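Local atomic coordinates of N-acetyltransferase family protein (PDB entry 3LNB), a protein that transfers an acetyl group from acetyl-coenzyme A to arylamines as an arylamine N-acetyltransferase, and thereby inactivates the sulfonamide drug sulfamethoxazole. Residues M32-F40 with L105-C113; T186-K197 with D213-L223. The protein carries 1 engineered substitution. All blocks are in the same frame, centred on the assembly; numbering follows the deposited sequence.

Interaction 1: M32-F40 with L105-C113; sequences MTNLQKEFF and LLYYFLMDC. With FMT (formic acid), chain D.
F109 pushes its ring from helix 99-112 into a pocket on helix 34-42 lined by L35, Q36, F39 and F40, a knob-into-hole fit where segments 34-40 and 105-112 cross at -116°. With CG anti to the backbone N (chi1 -178°), the ring reaches straight across the interface, and F39 lies flat against one of its faces in a face-to-face stack, centroids 3.8 Å apart and planes at 19°. C113 SG lies over the opposite face, offset toward the rim. At the rim of F109 stand L35 CD2, Q36 CA and F40 CE2; F40 turns its own face to that edge, making an edge-to-face pair with planes nearly perpendicular. L105 CG lies at the edge of the F39 ring, 4.0 Å from F39 CE1, while L35 CD1 rests on Y108 CB at 3.5 Å. This aromatic cluster is the tight, buried part, extended by I58 of helix 55-65, which touches F39.

Toward the N-terminus of helix 34-42 the contact becomes polar and partly exposed. T33 OG1 donates to D112 OD2 (2.7 Å) from above the carboxylate plane and accepts from Q36 N (3.0 Å). T33 N donates to a lone pair of Q36 OE1 (3.0 Å), completing a capping box. The Q36 amide has its NH2 left for a formic acid, NE2 to O1 2.9 Å, and for a weak bond to C113 SG. One hydroxyl thus serves as both helix cap and interhelical link; the T33 bond and the start of helix 34-42 would probably favour the D112 anion, though the C-terminal end of its own helix may offset this.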
loop_
_atom_site.group_PDB
_atom_site.type_symbol
_atom_site.label_atom_id
_atom_site.label_comp_id
_atom_site.label_asym_id
_atom_site.label_seq_id
_atom_site.Cartn_x
_atom_site.Cartn_y
_atom_site.Cartn_z
ATOM N N MET A 32 9.196 23.982 -1.500
ATOM C CA MET A 32 8.868 22.584 -1.310
ATOM C C MET A 32 10.189 21.838 -1.215
ATOM O O MET A 32 11.207 22.312 -1.717
ATOM C CB MET A 32 8.097 22.074 -2.528
ATOM C CG MET A 32 6.822 22.839 -2.832
ATOM S SD MET A 32 5.480 22.371 -1.745
ATOM C CE MET A 32 4.049 22.622 -2.842
ATOM N N THR A 33 10.175 20.677 -0.569
ATOM C CA THR A 33 11.378 19.858 -0.448
ATOM C C THR A 33 11.574 19.090 -1.762
ATOM O O THR A 33 10.693 19.075 -2.622
ATOM C CB THR A 33 11.231 18.823 0.672
ATOM O OG1 THR A 33 10.209 17.892 0.306
ATOM C CG2 THR A 33 10.847 19.494 1.990
ATOM N N ASN A 34 12.730 18.447 -1.910
ATOM C CA ASN A 34 13.000 17.670 -3.108
ATOM C C ASN A 34 11.975 16.549 -3.207
ATOM O O ASN A 34 11.416 16.296 -4.277
ATOM C CB ASN A 34 14.409 17.070 -3.063
ATOM C CG ASN A 34 14.731 16.258 -4.300
ATOM O OD1 ASN A 34 14.265 15.121 -4.461
ATOM N ND2 ASN A 34 15.516 16.842 -5.199
ATOM N N LEU A 35 11.727 15.882 -2.082
ATOM C CA LEU A 35 10.762 14.790 -2.036
ATOM C C LEU A 35 9.386 15.276 -2.498
ATOM O O LEU A 35 8.741 14.624 -3.314
ATOM C CB LEU A 35 10.664 14.219 -0.615
ATOM C CG LEU A 35 9.827 12.943 -0.406
ATOM C CD1 LEU A 35 10.054 12.417 1.003
ATOM C CD2 LEU A 35 8.351 13.221 -0.618
ATOM N N GLN A 36 8.934 16.410 -1.968
ATOM C CA GLN A 36 7.636 16.954 -2.350
ATOM C C GLN A 36 7.569 17.213 -3.850
ATOM O O GLN A 36 6.590 16.866 -4.508
ATOM C CB GLN A 36 7.350 18.259 -1.600
ATOM C CG GLN A 36 6.936 18.078 -0.141
ATOM C CD GLN A 36 6.571 19.397 0.527
ATOM O OE1 GLN A 36 7.385 20.314 0.597
ATOM N NE2 GLN A 36 5.340 19.493 1.019
ATOM N N LYS A 37 8.617 17.831 -4.384
ATOM C CA LYS A 37 8.682 18.135 -5.805
ATOM C C LYS A 37 8.602 16.858 -6.631
ATOM O O LYS A 37 7.831 16.783 -7.580
ATOM C CB LYS A 37 9.980 18.877 -6.131
ATOM C CG LYS A 37 10.132 20.215 -5.413
ATOM C CD LYS A 37 11.459 20.871 -5.783
ATOM C CE LYS A 37 11.720 22.120 -4.960
ATOM N NZ LYS A 37 13.063 22.685 -5.279
ATOM N N GLU A 38 9.400 15.856 -6.265
ATOM C CA GLU A 38 9.400 14.591 -6.995
ATOM C C GLU A 38 8.083 13.856 -6.813
ATOM O O GLU A 38 7.592 13.194 -7.732
ATOM C CB GLU A 38 10.538 13.684 -6.520
ATOM C CG GLU A 38 11.946 14.173 -6.842
ATOM C CD GLU A 38 12.201 14.312 -8.338
ATOM O OE1 GLU A 38 11.776 13.431 -9.113
ATOM O OE2 GLU A 38 12.844 15.302 -8.737
ATOM N N PHE A 39 7.518 13.961 -5.616
ATOM C CA PHE A 39 6.261 13.289 -5.320
ATOM C C PHE A 39 5.171 13.807 -6.258
ATOM O O PHE A 39 4.495 13.025 -6.922
ATOM C CB PHE A 39 5.859 13.535 -3.861
ATOM C CG PHE A 39 4.818 12.583 -3.355
ATOM C CD1 PHE A 39 5.176 11.311 -2.922
ATOM C CD2 PHE A 39 3.476 12.945 -3.334
ATOM C CE1 PHE A 39 4.213 10.413 -2.475
ATOM C CE2 PHE A 39 2.506 12.057 -2.890
ATOM C CZ PHE A 39 2.871 10.788 -2.460
ATOM N N PHE A 40 5.016 15.132 -6.301
ATOM C CA PHE A 40 4.019 15.782 -7.154
ATOM C C PHE A 40 4.169 15.372 -8.619
ATOM O O PHE A 40 3.182 15.098 -9.301
ATOM C CB PHE A 40 4.148 17.306 -7.044
ATOM C CG PHE A 40 3.622 17.873 -5.757
ATOM C CD1 PHE A 40 4.398 18.748 -5.004
ATOM C CD2 PHE A 40 2.346 17.553 -5.306
ATOM C CE1 PHE A 40 3.914 19.297 -3.823
ATOM C CE2 PHE A 40 1.851 18.099 -4.123
ATOM C CZ PHE A 40 2.639 18.973 -3.381
ATOM N N LEU A 105 6.963 6.104 2.270
ATOM C CA LEU A 105 7.120 7.253 1.384
ATOM C C LEU A 105 6.028 8.273 1.654
ATOM O O LEU A 105 6.304 9.462 1.833
ATOM C CB LEU A 105 7.059 6.821 -0.082
ATOM C CG LEU A 105 7.110 7.973 -1.094
ATOM C CD1 LEU A 105 8.433 8.730 -0.967
ATOM C CD2 LEU A 105 6.948 7.421 -2.492
ATOM N N LEU A 106 4.783 7.809 1.681
ATOM C CA LEU A 106 3.659 8.698 1.942
ATOM C C LEU A 106 3.838 9.366 3.306
ATOM O O LEU A 106 3.486 10.530 3.483
ATOM C CB LEU A 106 2.339 7.922 1.906
ATOM C CG LEU A 106 1.075 8.724 2.241
ATOM C CD1 LEU A 106 0.959 9.919 1.305
ATOM C CD2 LEU A 106 -0.151 7.835 2.110
ATOM N N TYR A 107 4.380 8.624 4.266
ATOM C CA TYR A 107 4.608 9.174 5.598
ATOM C C TYR A 107 5.513 10.399 5.476
ATOM O O TYR A 107 5.172 11.486 5.946
ATOM C CB TYR A 107 5.277 8.139 6.512
ATOM C CG TYR A 107 5.946 8.751 7.728
ATOM C CD1 TYR A 107 5.199 9.166 8.832
ATOM C CD2 TYR A 107 7.323 8.977 7.743
ATOM C CE1 TYR A 107 5.808 9.803 9.922
ATOM C CE2 TYR A 107 7.944 9.609 8.824
ATOM C CZ TYR A 107 7.180 10.025 9.908
ATOM O OH TYR A 107 7.789 10.704 10.940
ATOM N N TYR A 108 6.670 10.216 4.848
ATOM C CA TYR A 108 7.609 11.313 4.676
ATOM C C TYR A 108 6.948 12.484 3.963
ATOM O O TYR A 108 7.109 13.632 4.372
ATOM C CB TYR A 108 8.844 10.858 3.889
ATOM C CG TYR A 108 9.794 10.002 4.695
ATOM C CD1 TYR A 108 10.306 10.458 5.909
ATOM C CD2 TYR A 108 10.177 8.738 4.253
ATOM C CE1 TYR A 108 11.184 9.678 6.669
ATOM C CE2 TYR A 108 11.054 7.943 5.007
ATOM C CZ TYR A 108 11.553 8.423 6.211
ATOM O OH TYR A 108 12.431 7.662 6.958
ATOM N N PHE A 109 6.199 12.187 2.907
ATOM C CA PHE A 109 5.524 13.235 2.156
ATOM C C PHE A 109 4.575 14.027 3.053
ATOM O O PHE A 109 4.623 15.259 3.083
ATOM C CB PHE A 109 4.734 12.645 0.986
ATOM C CG PHE A 109 4.046 13.685 0.140
ATOM C CD1 PHE A 109 4.788 14.569 -0.635
ATOM C CD2 PHE A 109 2.662 13.797 0.141
ATOM C CE1 PHE A 109 4.158 15.554 -1.397
ATOM C CE2 PHE A 109 2.020 14.780 -0.618
ATOM C CZ PHE A 109 2.770 15.659 -1.387
ATOM N N LEU A 110 3.720 13.318 3.784
ATOM C CA LEU A 110 2.763 13.975 4.664
ATOM C C LEU A 110 3.446 14.764 5.782
ATOM O O LEU A 110 2.902 15.760 6.263
ATOM C CB LEU A 110 1.783 12.955 5.247
ATOM C CG LEU A 110 0.857 12.287 4.220
ATOM C CD1 LEU A 110 -0.131 11.365 4.933
ATOM C CD2 LEU A 110 0.107 13.355 3.429
ATOM N N MET A 111 4.626 14.319 6.204
ATOM C CA MET A 111 5.356 15.046 7.238
ATOM C C MET A 111 5.812 16.367 6.614
ATOM O O MET A 111 5.692 17.425 7.229
ATOM C CB MET A 111 6.570 14.249 7.730
ATOM C CG MET A 111 6.258 13.135 8.742
ATOM S SD MET A 111 5.654 13.724 10.368
ATOM C CE MET A 111 7.189 14.323 11.094
ATOM N N ASP A 112 6.330 16.303 5.389
ATOM C CA ASP A 112 6.776 17.510 4.701
ATOM C C ASP A 112 5.608 18.467 4.505
ATOM O O ASP A 112 5.785 19.686 4.506
ATOM C CB ASP A 112 7.383 17.173 3.343
ATOM C CG ASP A 112 8.810 16.685 3.447
ATOM O OD1 ASP A 112 9.353 16.661 4.572
ATOM O OD2 ASP A 112 9.388 16.333 2.399
ATOM N N CYS A 113 4.415 17.904 4.341
ATOM C CA CYS A 113 3.216 18.701 4.157
ATOM C C CYS A 113 2.692 19.213 5.495
ATOM O O CYS A 113 1.727 19.968 5.539
ATOM C CB CYS A 113 2.141 17.886 3.430
ATOM S SG CYS A 113 2.492 17.652 1.666
HETATM C C FMT D . 2.521 21.657 2.249
HETATM O O1 FMT D . 3.473 21.623 1.494
HETATM O O2 FMT D . 1.334 21.153 1.866
#

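Interaction 2: T186-K197 with D213-L223; sequences TQKGTHILEMRK and DEWKIGYAFTL
R196 lies along W215 at one end of an antiparallel strand pair, 191-196 with 216-223, within the large antiparallel sheet of the arylamine N-acetyltransferase fold. Its CB passes E214 O; CG lies over W215 CD2 and CE3; CD sits above the five-membered ring, 3.8 Å from its centroid, and also approaches D213 O; NE rides over CE2 at 3.4 Å, and CZ over NE1. The chain runs extended to NE, which keeps the guanidinium over the indole with planes 20° apart. NH1 ends on D213 O, 3.3 Å away and nearly in line with the carbonyl, NH2 lies near W215 NE1, and NE forms a salt bridge with E178 of the next strand.

Two classic beta bulges interrupt the ladder: T190 and H191 share F221 O, and G218 and Y219 share L193 O, the Y219 bond being weak. H191 and L193 each lay CB over the ring of the residue paired with it, F221 and Y219. Y219 meets H138, a member of the probable Cys-His-Asp triad, edge-to-face, and its OH makes a weak hydrogen bond to D153. M195 O accepts K216 N at 3.0 Å and, from the opposite face of its plane, K216 NZ at 3.1 Å.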
loop_
_atom_site.group_PDB
_atom_site.type_symbol
_atom_site.label_atom_id
_atom_site.label_comp_id
_atom_site.label_asym_id
_atom_site.label_seq_id
_atom_site.Cartn_x
_atom_site.Cartn_y
_atom_site.Cartn_z
ATOM N N THR A 186 -7.571 -8.199 19.375
ATOM C CA THR A 186 -7.424 -9.476 18.688
ATOM C C THR A 186 -6.056 -10.007 19.088
ATOM O O THR A 186 -5.295 -9.326 19.783
ATOM C CB THR A 186 -7.428 -9.345 17.144
ATOM O OG1 THR A 186 -6.207 -8.729 16.715
ATOM C CG2 THR A 186 -8.604 -8.512 16.669
ATOM N N GLN A 187 -5.744 -11.218 18.651
ATOM C CA GLN A 187 -4.456 -11.819 18.954
ATOM C C GLN A 187 -3.312 -10.965 18.418
ATOM O O GLN A 187 -2.179 -11.065 18.887
ATOM C CB GLN A 187 -4.358 -13.211 18.326
ATOM C CG GLN A 187 -5.172 -14.269 19.026
ATOM C CD GLN A 187 -4.815 -14.365 20.493
ATOM O OE1 GLN A 187 -5.360 -13.639 21.334
ATOM N NE2 GLN A 187 -3.877 -15.252 20.812
ATOM N N LYS A 188 -3.601 -10.122 17.433
ATOM C CA LYS A 188 -2.542 -9.322 16.843
ATOM C C LYS A 188 -2.640 -7.819 17.047
ATOM O O LYS A 188 -1.839 -7.077 16.487
ATOM C CB LYS A 188 -2.441 -9.633 15.348
ATOM C CG LYS A 188 -2.320 -11.125 15.029
ATOM C CD LYS A 188 -1.075 -11.749 15.656
ATOM C CE LYS A 188 -0.925 -13.219 15.251
ATOM N NZ LYS A 188 0.226 -13.871 15.925
ATOM N N GLY A 189 -3.598 -7.362 17.849
ATOM C CA GLY A 189 -3.706 -5.929 18.052
ATOM C C GLY A 189 -4.841 -5.404 18.909
ATOM O O GLY A 189 -5.525 -6.156 19.603
ATOM N N THR A 190 -5.031 -4.089 18.847
ATOM C CA THR A 190 -6.065 -3.401 19.606
ATOM C C THR A 190 -7.141 -2.841 18.679
ATOM O O THR A 190 -8.256 -2.550 19.112
ATOM C CB THR A 190 -5.463 -2.235 20.415
ATOM O OG1 THR A 190 -4.687 -1.401 19.545
ATOM C CG2 THR A 190 -4.559 -2.759 21.508
ATOM N N HIS A 191 -6.796 -2.690 17.405
ATOM C CA HIS A 191 -7.724 -2.160 16.412
ATOM C C HIS A 191 -7.686 -3.040 15.170
ATOM O O HIS A 191 -6.755 -3.826 14.978
ATOM C CB HIS A 191 -7.332 -0.733 15.999
ATOM C CG HIS A 191 -7.233 0.232 17.140
ATOM N ND1 HIS A 191 -6.389 0.038 18.212
ATOM C CD2 HIS A 191 -7.853 1.416 17.359
ATOM C CE1 HIS A 191 -6.492 1.060 19.043
ATOM N NE2 HIS A 191 -7.373 1.911 18.550
ATOM N N ILE A 192 -8.701 -2.894 14.329
ATOM C CA ILE A 192 -8.782 -3.653 13.097
ATOM C C ILE A 192 -9.386 -2.792 12.006
ATOM O O ILE A 192 -10.101 -1.827 12.273
ATOM C CB ILE A 192 -9.694 -4.910 13.230
ATOM C CG1 ILE A 192 -11.116 -4.487 13.622
ATOM C CG2 ILE A 192 -9.123 -5.882 14.248
ATOM C CD1 ILE A 192 -12.117 -5.628 13.617
ATOM N N LEU A 193 -9.056 -3.135 10.772
ATOM C CA LEU A 193 -9.631 -2.471 9.625
ATOM C C LEU A 193 -10.398 -3.626 9.003
ATOM O O LEU A 193 -9.808 -4.652 8.662
ATOM C CB LEU A 193 -8.561 -1.966 8.657
ATOM C CG LEU A 193 -9.129 -1.457 7.321
ATOM C CD1 LEU A 193 -8.147 -0.528 6.644
ATOM C CD2 LEU A 193 -9.455 -2.634 6.411
ATOM N N GLU A 194 -11.711 -3.482 8.902
ATOM C CA GLU A 194 -12.536 -4.521 8.302
ATOM C C GLU A 194 -12.911 -4.052 6.909
ATOM O O GLU A 194 -12.849 -2.857 6.618
ATOM C CB GLU A 194 -13.803 -4.759 9.122
ATOM C CG GLU A 194 -13.545 -5.387 10.475
ATOM C CD GLU A 194 -14.810 -5.957 11.094
ATOM O OE1 GLU A 194 -15.736 -5.175 11.397
ATOM O OE2 GLU A 194 -14.875 -7.191 11.266
ATOM N N MET A 195 -13.314 -4.985 6.055
ATOM C CA MET A 195 -13.670 -4.629 4.692
ATOM C C MET A 195 -14.632 -5.630 4.058
ATOM O O MET A 195 -14.817 -6.735 4.565
ATOM C CB MET A 195 -12.397 -4.567 3.848
ATOM C CG MET A 195 -11.781 -5.941 3.599
ATOM S SD MET A 195 -10.190 -5.894 2.741
ATOM C CE MET A 195 -9.584 -7.542 3.124
ATOM N N ARG A 196 -15.232 -5.223 2.941
ATOM C CA ARG A 196 -16.154 -6.063 2.177
ATOM C C ARG A 196 -16.382 -5.407 0.815
ATOM O O ARG A 196 -16.004 -4.247 0.609
ATOM C CB ARG A 196 -17.498 -6.220 2.903
ATOM C CG ARG A 196 -18.293 -4.935 3.042
ATOM C CD ARG A 196 -19.726 -5.196 3.525
ATOM N NE ARG A 196 -20.479 -3.951 3.668
ATOM C CZ ARG A 196 -21.752 -3.875 4.059
ATOM N NH1 ARG A 196 -22.436 -4.973 4.347
ATOM N NH2 ARG A 196 -22.337 -2.693 4.185
ATOM N N LYS A 197 -16.989 -6.148 -0.108
ATOM C CA LYS A 197 -17.279 -5.622 -1.441
ATOM C C LYS A 197 -18.163 -4.382 -1.346
ATOM O O LYS A 197 -19.323 -4.465 -0.920
ATOM C CB LYS A 197 -17.997 -6.672 -2.294
ATOM C CG LYS A 197 -17.132 -7.829 -2.773
ATOM C CD LYS A 197 -16.822 -8.811 -1.652
ATOM C CE LYS A 197 -16.121 -10.039 -2.208
ATOM N NZ LYS A 197 -14.956 -9.647 -3.076
ATOM N N ASP A 213 -19.713 -9.469 0.393
ATOM C CA ASP A 213 -20.828 -8.784 1.041
ATOM C C ASP A 213 -20.730 -8.733 2.559
ATOM O O ASP A 213 -21.275 -7.817 3.187
ATOM C CB ASP A 213 -22.160 -9.424 0.637
ATOM C CG ASP A 213 -22.092 -10.942 0.551
ATOM O OD1 ASP A 213 -23.169 -11.569 0.449
ATOM O OD2 ASP A 213 -20.980 -11.515 0.570
ATOM N N GLU A 214 -20.036 -9.696 3.164
ATOM C CA GLU A 214 -19.919 -9.700 4.618
ATOM C C GLU A 214 -18.604 -9.099 5.135
ATOM O O GLU A 214 -17.529 -9.379 4.604
ATOM C CB GLU A 214 -20.083 -11.119 5.145
ATOM C CG GLU A 214 -21.315 -11.837 4.592
ATOM C CD GLU A 214 -21.542 -13.173 5.262
ATOM O OE1 GLU A 214 -20.540 -13.835 5.598
ATOM O OE2 GLU A 214 -22.717 -13.564 5.448
ATOM N N TRP A 215 -18.704 -8.272 6.174
ATOM C CA TRP A 215 -17.531 -7.635 6.762
ATOM C C TRP A 215 -16.545 -8.669 7.265
ATOM O O TRP A 215 -16.935 -9.670 7.846
ATOM C CB TRP A 215 -17.932 -6.730 7.925
ATOM C CG TRP A 215 -18.679 -5.519 7.518
ATOM C CD1 TRP A 215 -20.023 -5.315 7.618
ATOM C CD2 TRP A 215 -18.125 -4.319 6.969
ATOM N NE1 TRP A 215 -20.341 -4.054 7.170
ATOM C CE2 TRP A 215 -19.195 -3.421 6.766
ATOM C CE3 TRP A 215 -16.825 -3.915 6.628
ATOM C CZ2 TRP A 215 -19.009 -2.136 6.238
ATOM C CZ3 TRP A 215 -16.639 -2.633 6.101
ATOM C CH2 TRP A 215 -17.728 -1.762 5.914
ATOM N N LYS A 216 -15.261 -8.424 7.042
ATOM C CA LYS A 216 -14.236 -9.356 7.484
ATOM C C LYS A 216 -12.976 -8.565 7.831
ATOM O O LYS A 216 -12.770 -7.461 7.332
ATOM C CB LYS A 216 -13.937 -10.362 6.370
ATOM C CG LYS A 216 -12.901 -9.879 5.358
ATOM C CD LYS A 216 -13.065 -10.556 4.010
ATOM C CE LYS A 216 -13.864 -9.680 3.043
ATOM N NZ LYS A 216 -15.292 -9.564 3.440
ATOM N N ILE A 217 -12.138 -9.131 8.692
ATOM C CA ILE A 217 -10.914 -8.444 9.084
ATOM C C ILE A 217 -9.901 -8.370 7.948
ATOM O O ILE A 217 -9.546 -9.387 7.358
ATOM C CB ILE A 217 -10.229 -9.149 10.270
ATOM C CG1 ILE A 217 -11.093 -9.024 11.523
ATOM C CG2 ILE A 217 -8.842 -8.551 10.498
ATOM C CD1 ILE A 217 -10.578 -9.819 12.688
ATOM N N GLY A 218 -9.455 -7.156 7.641
ATOM C CA GLY A 218 -8.441 -6.979 6.617
ATOM C C GLY A 218 -7.135 -7.172 7.359
ATOM O O GLY A 218 -6.320 -8.035 7.024
ATOM N N TYR A 219 -6.942 -6.357 8.390
ATOM C CA TYR A 219 -5.755 -6.459 9.225
ATOM C C TYR A 219 -5.983 -5.868 10.605
ATOM O O TYR A 219 -6.887 -5.057 10.817
ATOM C CB TYR A 219 -4.540 -5.780 8.576
ATOM C CG TYR A 219 -4.748 -4.338 8.167
ATOM C CD1 TYR A 219 -5.024 -4.010 6.840
ATOM C CD2 TYR A 219 -4.665 -3.301 9.102
ATOM C CE1 TYR A 219 -5.207 -2.692 6.446
ATOM C CE2 TYR A 219 -4.849 -1.968 8.718
ATOM C CZ TYR A 219 -5.118 -1.674 7.390
ATOM O OH TYR A 219 -5.287 -0.378 6.986
ATOM N N ALA A 220 -5.163 -6.321 11.544
ATOM C CA ALA A 220 -5.203 -5.849 12.911
ATOM C C ALA A 220 -3.991 -4.944 13.062
ATOM O O ALA A 220 -3.034 -5.058 12.296
ATOM C CB ALA A 220 -5.101 -7.020 13.873
ATOM N N PHE A 221 -4.037 -4.046 14.038
ATOM C CA PHE A 221 -2.924 -3.142 14.305
ATOM C C PHE A 221 -3.043 -2.514 15.689
ATOM O O PHE A 221 -4.057 -2.678 16.372
ATOM C CB PHE A 221 -2.825 -2.037 13.236
ATOM C CG PHE A 221 -3.994 -1.090 13.207
ATOM C CD1 PHE A 221 -5.183 -1.438 12.568
ATOM C CD2 PHE A 221 -3.906 0.158 13.821
ATOM C CE1 PHE A 221 -6.266 -0.556 12.540
ATOM C CE2 PHE A 221 -4.986 1.047 13.798
ATOM C CZ PHE A 221 -6.163 0.692 13.159
ATOM N N THR A 222 -1.983 -1.826 16.101
ATOM C CA THR A 222 -1.940 -1.141 17.391
ATOM C C THR A 222 -1.519 0.297 17.108
ATOM O O THR A 222 -1.239 0.651 15.962
ATOM C CB THR A 222 -0.900 -1.768 18.348
ATOM O OG1 THR A 222 0.420 -1.476 17.878
ATOM C CG2 THR A 222 -1.080 -3.275 18.425
ATOM N N LEU A 223 -1.474 1.127 18.142
ATOM C CA LEU A 223 -1.080 2.513 17.962
ATOM C C LEU A 223 0.359 2.766 18.442
ATOM O O LEU A 223 0.740 3.904 18.724
ATOM C CB LEU A 223 -2.077 3.445 18.676
ATOM C CG LEU A 223 -3.545 3.259 18.246
ATOM C CD1 LEU A 223 -4.425 4.277 18.941
ATOM C CD2 LEU A 223 -3.679 3.406 16.733
HETATM O O HOH W 1 -0.488 -6.008 14.072
HETATM O O HOH W 2 -2.951 0.175 20.483
#

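In the fold
Interaction 1 comes first along the chain and is complete before interaction 2 begins. Their centres are 29 Å apart, on opposite sides of the chain's centre, and they do not touch, the nearest atoms being about 11 Å apart. Interaction 1 joins two helices, 34-42 and 99-112, whereas interaction 2 joins neighbouring strands of the eight-stranded antiparallel sheet. Strand 116-126 bridges the two: it follows helix 99-112, receives L110 of that helix on V117, and pairs with strand 216-225. Both reach toward the probable triad of C99, H138 and D153: L106 lies near it without touching and Y219 touches it, so helix 99-112, beginning at C99, and strand 216-225 both border the likely catalytic centre.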